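Local coordinates for protein transcriptional regulator, MarR family (Silicibacter pomeroyi DSS-3, PDB 3BOQ) that probably acts as a dimeric DNA-binding transcription factor of the MarR family, regulating gene expression through a winged helix-turn-helix domain, at residues Phe32-Leu35 with Asn36-Leu40; His123-Ile126 with Leu127-Leu131; Val134-Gln137 with Asp138-Glu141. All coordinates share one frame; numbering follows the deposited sequence.

In the fold
All three contacts are local, between residues three to five apart along a helix, all are partly buried, and all reach the second subunit. Contacts 1 and 2 lie on helices 12-43 and 110-130, which touch each other: L35 CD1 packs on I126 CG2 at 3.7 Å. The centres of contacts 1 and 2 are about 10 Å apart, and both lie nearer the centre of the chain than contact 3. Each mixes buried leucine or isoleucine side chains with an exposed polar flank. Contact 3, centred about 20 Å from the chain centre, begins helix 136-153 and relies on a serine cap and an amide-carboxylate bond. It meets contact 2 through L131 CD1 and SE of selenomethionine M139, 4.2 Å apart.

Contact 1: residues Phe32-Leu35 with Asn36-Leu40; sequences FGDL and NRQLL
N36 meets F32 one turn earlier in helix 12-43: their side chains run alongside each other in the same direction, with CE2 of F32 4.2 Å from CB of N36. Ring and amide planes are 28° apart, and CB approaches the ring obliquely. Both residues hold CG anti to the backbone N (chi1 -168° in each), which explains the shared heading. The backbone joins them too, N36 N donating to F32 O at 2.9 Å. The amide oxygen of N36 has a further partner, accepting a hydrogen bond from L47 N at the start of helix 47-58, so this side chain ties two helices together.

L35 points away from residues 36-40 at its CB, and its side chain packs on H123 and I126 of helix 110-130, on L47, and on W21 of the second subunit. Its carbonyl oxygen accepts a hydrogen bond from L39 N at 2.9 Å, while CB of L39 lies 3.2 Å from the same oxygen. On the more polar flank, Q38 N bonds to D34 O at 2.9 Å with an N-H...O angle of 165°. CG of Q38 also passes 3.4 Å from that carbonyl oxygen. Successive i to i+4 bonds, with apolar residues on one side, identify a regular amphipathic alpha-helix, here part of the helical scaffold joining the dimerisation region to the winged helix-turn-helix domain of a MarR-type regulator.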
loop_
_atom_site.group_PDB
_atom_site.type_symbol
_atom_site.label_atom_id
_atom_site.label_comp_id
_atom_site.label_asym_id
_atom_site.label_seq_id
_atom_site.Cartn_x
_atom_site.Cartn_y
_atom_site.Cartn_z
ATOM N N PHE B 32 3.462 -1.936 6.222
ATOM C CA PHE B 32 2.116 -1.580 6.591
ATOM C C PHE B 32 1.474 -2.558 7.577
ATOM O O PHE B 32 0.933 -2.130 8.584
ATOM C CB PHE B 32 1.246 -1.448 5.343
ATOM C CG PHE B 32 -0.069 -0.806 5.601
ATOM C CD1 PHE B 32 -0.268 0.528 5.261
ATOM C CD2 PHE B 32 -1.094 -1.524 6.203
ATOM C CE1 PHE B 32 -1.477 1.151 5.502
ATOM C CE2 PHE B 32 -2.311 -0.924 6.461
ATOM C CZ PHE B 32 -2.505 0.431 6.111
ATOM N N GLY B 33 1.531 -3.856 7.282
ATOM C CA GLY B 33 0.969 -4.884 8.138
ATOM C C GLY B 33 1.467 -4.859 9.582
ATOM O O GLY B 33 0.705 -5.107 10.525
ATOM N N ASP B 34 2.749 -4.558 9.756
ATOM C CA ASP B 34 3.382 -4.623 11.062
ATOM C C ASP B 34 3.225 -3.345 11.824
ATOM O O ASP B 34 2.949 -3.385 13.014
ATOM C CB ASP B 34 4.856 -4.902 10.903
ATOM C CG ASP B 34 5.175 -6.361 11.023
ATOM O OD1 ASP B 34 4.339 -7.196 10.578
ATOM O OD2 ASP B 34 6.270 -6.669 11.563
ATOM N N LEU B 35 3.435 -2.223 11.131
ATOM C CA LEU B 35 3.183 -0.903 11.646
ATOM C C LEU B 35 1.761 -0.837 12.153
ATOM O O LEU B 35 1.548 -0.505 13.297
ATOM C CB LEU B 35 3.394 0.126 10.549
ATOM C CG LEU B 35 3.470 1.606 10.892
ATOM C CD1 LEU B 35 4.397 1.861 12.106
ATOM C CD2 LEU B 35 3.937 2.426 9.695
ATOM N N ASN B 36 0.797 -1.177 11.311
ATOM C CA ASN B 36 -0.616 -1.232 11.687
ATOM C C ASN B 36 -0.941 -2.114 12.915
ATOM O O ASN B 36 -1.592 -1.654 13.863
ATOM C CB ASN B 36 -1.463 -1.658 10.490
ATOM C CG ASN B 36 -2.929 -1.451 10.723
ATOM O OD1 ASN B 36 -3.375 -0.325 10.950
ATOM N ND2 ASN B 36 -3.704 -2.534 10.665
ATOM N N ARG B 37 -0.490 -3.368 12.889
ATOM C CA ARG B 37 -0.742 -4.322 13.976
ATOM C C ARG B 37 -0.087 -3.878 15.289
ATOM O O ARG B 37 -0.706 -4.002 16.326
ATOM C CB ARG B 37 -0.314 -5.752 13.581
ATOM C CG ARG B 37 -0.083 -6.725 14.762
ATOM C CD ARG B 37 -0.054 -8.199 14.294
ATOM N NE ARG B 37 -0.463 -9.142 15.352
ATOM C CZ ARG B 37 -1.173 -10.259 15.145
ATOM N NH1 ARG B 37 -1.566 -10.598 13.914
ATOM N NH2 ARG B 37 -1.501 -11.042 16.170
ATOM N N GLN B 38 1.141 -3.361 15.242
ATOM C CA GLN B 38 1.807 -2.801 16.436
ATOM C C GLN B 38 1.246 -1.479 16.969
ATOM O O GLN B 38 1.186 -1.275 18.167
ATOM C CB GLN B 38 3.317 -2.687 16.240
ATOM C CG GLN B 38 3.976 -4.032 16.196
ATOM C CD GLN B 38 5.471 -3.920 16.230
ATOM O OE1 GLN B 38 6.058 -3.567 17.256
ATOM N NE2 GLN B 38 6.110 -4.230 15.110
ATOM N N LEU B 39 0.855 -0.581 16.080
ATOM C CA LEU B 39 0.233 0.679 16.469
ATOM C C LEU B 39 -1.108 0.430 17.170
ATOM O O LEU B 39 -1.467 1.144 18.129
ATOM C CB LEU B 39 0.042 1.573 15.234
ATOM C CG LEU B 39 -0.105 3.079 15.435
ATOM C CD1 LEU B 39 1.069 3.697 16.262
ATOM C CD2 LEU B 39 -0.306 3.777 14.112
ATOM N N LEU B 40 -1.825 -0.589 16.694
ATOM C CA LEU B 40 -3.097 -1.006 17.284
ATOM C C LEU B 40 -2.859 -1.607 18.672
ATOM O O LEU B 40 -3.491 -1.180 19.655
ATOM C CB LEU B 40 -3.892 -1.964 16.371
ATOM C CG LEU B 40 -5.043 -1.373 15.527
ATOM C CD1 LEU B 40 -5.566 -2.345 14.422
ATOM C CD2 LEU B 40 -6.217 -0.914 16.388
#

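Contact 2: residues His123-Ile126 with Leu127-Leu131; sequences HNRI and LAELL
Helix 110-130 nears its C-terminal end here, in the helical dimerisation region of the MarR fold, and R125 and E129 run side by side on its exposed flank. Contact between them is made largely by the aliphatic part of the arginine: CG of R125 is 3.6 Å from OE1 of E129. The carboxylate oxygen OE1 lies at the guanidinium edge, near its plane, but the two planes are 67° apart and NH1 of R125 stays 4.2 Å from OE1 of E129, beyond a salt bridge. A bend at chi3 (23°) turns the guanidinium from an extended course, and NH1 makes its salt bridge with E42 instead. In the backbone, E129 N donates to R125 O at 2.9 Å.

I126 and L130 form the next pair, alongside each other and pointing the same way, with CG2 of I126 4.1 Å from CD1 of L130. This apolar side belongs to the packing of helix 110-130 against helix 12-43: I126 rests on L35, L130 on D34 and L127 on V31. W21 of the second subunit also packs on L127 and H123, so H123 and L127 also face the dimer interface.

H123 is stacked on F50, and CD2 of L127 approaches its imidazole obliquely, 4.3 Å from CE1. The rotation of that ring is restrained by a bond from ND1 of H123 to OD1 of N124, 2.9 Å long, with the acceptor almost in the ring plane. After L130 the backbone leaves helical geometry, although L131 N still donates to L127 O at 2.9 Å.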
loop_
_atom_site.group_PDB
_atom_site.type_symbol
_atom_site.label_atom_id
_atom_site.label_comp_id
_atom_site.label_asym_id
_atom_site.label_seq_id
_atom_site.Cartn_x
_atom_site.Cartn_y
_atom_site.Cartn_z
ATOM N N HIS B 123 4.483 5.377 16.693
ATOM C CA HIS B 123 4.547 5.146 15.249
ATOM C C HIS B 123 6.004 5.219 14.719
ATOM O O HIS B 123 6.426 4.349 13.948
ATOM C CB HIS B 123 3.685 6.204 14.543
ATOM C CG HIS B 123 3.845 6.230 13.061
ATOM N ND1 HIS B 123 4.900 6.860 12.441
ATOM C CD2 HIS B 123 3.071 5.728 12.070
ATOM C CE1 HIS B 123 4.775 6.735 11.132
ATOM N NE2 HIS B 123 3.675 6.049 10.884
ATOM N N ASN B 124 6.725 6.276 15.117
ATOM C CA ASN B 124 8.101 6.498 14.720
ATOM C C ASN B 124 9.075 5.536 15.389
ATOM O O ASN B 124 10.094 5.182 14.797
ATOM C CB ASN B 124 8.521 7.949 15.006
ATOM C CG ASN B 124 7.731 8.970 14.169
ATOM O OD1 ASN B 124 7.039 8.612 13.220
ATOM N ND2 ASN B 124 7.837 10.233 14.527
ATOM N N ARG B 125 8.797 5.129 16.627
ATOM C CA ARG B 125 9.537 4.034 17.228
ATOM C C ARG B 125 9.292 2.691 16.468
ATOM O O ARG B 125 10.236 1.971 16.165
ATOM C CB ARG B 125 9.236 3.915 18.748
ATOM C CG ARG B 125 9.964 2.728 19.400
ATOM C CD ARG B 125 9.778 2.572 20.912
ATOM N NE ARG B 125 8.564 3.200 21.411
ATOM C CZ ARG B 125 7.335 2.683 21.319
ATOM N NH1 ARG B 125 7.132 1.505 20.729
ATOM N NH2 ARG B 125 6.303 3.361 21.806
ATOM N N ILE B 126 8.037 2.365 16.156
ATOM C CA ILE B 126 7.738 1.077 15.503
ATOM C C ILE B 126 8.406 1.005 14.127
ATOM O O ILE B 126 9.040 -0.008 13.775
ATOM C CB ILE B 126 6.199 0.783 15.425
ATOM C CG1 ILE B 126 5.606 0.566 16.834
ATOM C CG2 ILE B 126 5.914 -0.458 14.609
ATOM C CD1 ILE B 126 4.159 1.035 16.953
ATOM N N LEU B 127 8.279 2.089 13.367
ATOM C CA LEU B 127 8.871 2.185 12.047
ATOM C C LEU B 127 10.409 2.022 12.091
ATOM O O LEU B 127 10.985 1.196 11.324
ATOM C CB LEU B 127 8.429 3.490 11.349
ATOM C CG LEU B 127 8.809 3.735 9.883
ATOM C CD1 LEU B 127 8.173 2.721 8.912
ATOM C CD2 LEU B 127 8.408 5.162 9.510
ATOM N N ALA B 128 11.047 2.778 12.993
ATOM C CA ALA B 128 12.504 2.657 13.287
ATOM C C ALA B 128 12.897 1.218 13.618
ATOM O O ALA B 128 13.840 0.668 13.033
ATOM C CB ALA B 128 12.930 3.593 14.410
ATOM N N GLU B 129 12.128 0.585 14.497
ATOM C CA GLU B 129 12.316 -0.827 14.810
ATOM C C GLU B 129 12.137 -1.745 13.597
ATOM O O GLU B 129 12.943 -2.651 13.385
ATOM C CB GLU B 129 11.500 -1.213 16.061
ATOM C CG GLU B 129 11.992 -0.363 17.355
ATOM C CD GLU B 129 11.225 -0.623 18.673
ATOM O OE1 GLU B 129 9.956 -0.805 18.684
ATOM O OE2 GLU B 129 11.891 -0.605 19.735
ATOM N N LEU B 130 11.146 -1.483 12.740
ATOM C CA LEU B 130 10.946 -2.327 11.547
ATOM C C LEU B 130 12.105 -2.211 10.552
ATOM O O LEU B 130 12.413 -3.155 9.843
ATOM C CB LEU B 130 9.636 -1.976 10.854
ATOM C CG LEU B 130 8.339 -2.396 11.567
ATOM C CD1 LEU B 130 7.081 -1.757 10.927
ATOM C CD2 LEU B 130 8.201 -3.927 11.670
ATOM N N LEU B 131 12.732 -1.031 10.526
ATOM C CA LEU B 131 13.761 -0.680 9.565
ATOM C C LEU B 131 15.153 -0.709 10.154
ATOM O O LEU B 131 16.058 -0.088 9.617
ATOM C CB LEU B 131 13.495 0.722 9.018
ATOM C CG LEU B 131 12.257 0.962 8.160
ATOM C CD1 LEU B 131 12.217 2.438 7.785
ATOM C CD2 LEU B 131 12.241 0.046 6.883
#

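Contact 3: residues Val134-Gln137 with Asp138-Glu141; sequences VSDQ and DMVE
The amide of Q137 and the carboxylate of E141 are turned 61° apart and joined by one hydrogen bond, NE2 of Q137 to OE2 of E141 at 2.8 Å. The donor reaches OE2 from above the carboxylate plane, 44° out of it, while the oxygen is tilted from the amide plane. This i to i+4 pair occupies the first turns of helix 136-153, whose N-cap is S135. OG of S135 accepts from D138 N at 3.2 Å; chi1 of 78° sets the hydroxyl between backbone N and carbonyl carbon, where it can accept from the N-H three residues further on. The backbone bond from M139 N to S135 O adds a second link at the helix start.

The carboxylate of D136 has CE of selenomethionine M139 3.4 Å from OD1, but OD1 finds its charged partner in R13 of the second subunit, by a salt bridge. The same arginine also bonds to V134 O, so the dimer partner grips the loop and the first turn together. V134 passes obliquely across M139, with CG1 of V134 3.8 Å from CG of M139.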
loop_
_atom_site.group_PDB
_atom_site.type_symbol
_atom_site.label_atom_id
_atom_site.label_comp_id
_atom_site.label_asym_id
_atom_site.label_seq_id
_atom_site.Cartn_x
_atom_site.Cartn_y
_atom_site.Cartn_z
ATOM N N VAL B 134 18.158 -1.540 8.198
ATOM C CA VAL B 134 18.256 -0.822 6.930
ATOM C C VAL B 134 19.297 0.304 7.046
ATOM O O VAL B 134 19.371 1.047 8.047
ATOM C CB VAL B 134 16.872 -0.360 6.442
ATOM C CG1 VAL B 134 16.946 0.246 5.052
ATOM C CG2 VAL B 134 15.895 -1.555 6.437
ATOM N N SER B 135 20.149 0.377 6.038
ATOM C CA SER B 135 21.165 1.384 5.992
ATOM C C SER B 135 20.624 2.761 5.560
ATOM O O SER B 135 19.738 2.860 4.705
ATOM C CB SER B 135 22.282 0.934 5.056
ATOM O OG SER B 135 21.847 1.142 3.752
ATOM N N ASP B 136 21.190 3.813 6.131
ATOM C CA ASP B 136 20.884 5.170 5.718
ATOM C C ASP B 136 21.038 5.366 4.224
ATOM O O ASP B 136 20.169 5.965 3.620
ATOM C CB ASP B 136 21.782 6.174 6.424
ATOM C CG ASP B 136 21.459 6.328 7.888
ATOM O OD1 ASP B 136 20.326 6.054 8.307
ATOM O OD2 ASP B 136 22.341 6.807 8.630
ATOM N N GLN B 137 22.129 4.878 3.628
ATOM C CA GLN B 137 22.366 5.044 2.192
ATOM C C GLN B 137 21.241 4.464 1.345
ATOM O O GLN B 137 20.761 5.125 0.444
ATOM C CB GLN B 137 23.725 4.457 1.747
ATOM C CG GLN B 137 24.166 4.971 0.347
ATOM C CD GLN B 137 25.463 4.342 -0.215
ATOM O OE1 GLN B 137 26.127 3.538 0.434
ATOM N NE2 GLN B 137 25.816 4.731 -1.433
ATOM N N ASP B 138 20.828 3.227 1.618
ATOM C CA ASP B 138 19.729 2.604 0.862
ATOM C C ASP B 138 18.444 3.424 0.946
ATOM O O ASP B 138 17.744 3.542 -0.064
ATOM C CB ASP B 138 19.452 1.194 1.345
ATOM C CG ASP B 138 20.337 0.170 0.687
ATOM O OD1 ASP B 138 21.047 0.488 -0.294
ATOM O OD2 ASP B 138 20.323 -0.985 1.144
HETATM N N MSE B 139 18.152 3.982 2.131
HETATM C CA MSE B 139 16.953 4.788 2.369
HETATM C C MSE B 139 17.014 6.117 1.625
HETATM O O MSE B 139 16.048 6.492 0.976
HETATM C CB MSE B 139 16.765 5.078 3.861
HETATM C CG MSE B 139 16.260 3.911 4.649
HETATM SE SE MSE B 139 15.659 4.450 6.427
HETATM C CE MSE B 139 17.374 4.665 7.284
ATOM N N VAL B 140 18.147 6.827 1.750
ATOM C CA VAL B 140 18.427 8.061 1.010
ATOM C C VAL B 140 18.336 7.827 -0.514
ATOM O O VAL B 140 17.720 8.624 -1.219
ATOM C CB VAL B 140 19.792 8.693 1.437
ATOM C CG1 VAL B 140 20.122 9.909 0.604
ATOM C CG2 VAL B 140 19.751 9.093 2.912
ATOM N N GLU B 141 18.906 6.730 -1.010
ATOM C CA GLU B 141 18.892 6.442 -2.455
ATOM C C GLU B 141 17.509 6.028 -2.989
ATOM O O GLU B 141 17.132 6.470 -4.082
ATOM C CB GLU B 141 19.993 5.448 -2.845
ATOM C CG GLU B 141 21.387 6.084 -2.698
ATOM C CD GLU B 141 22.544 5.123 -2.895
ATOM O OE1 GLU B 141 22.346 3.891 -2.838
ATOM O OE2 GLU B 141 23.678 5.602 -3.099
#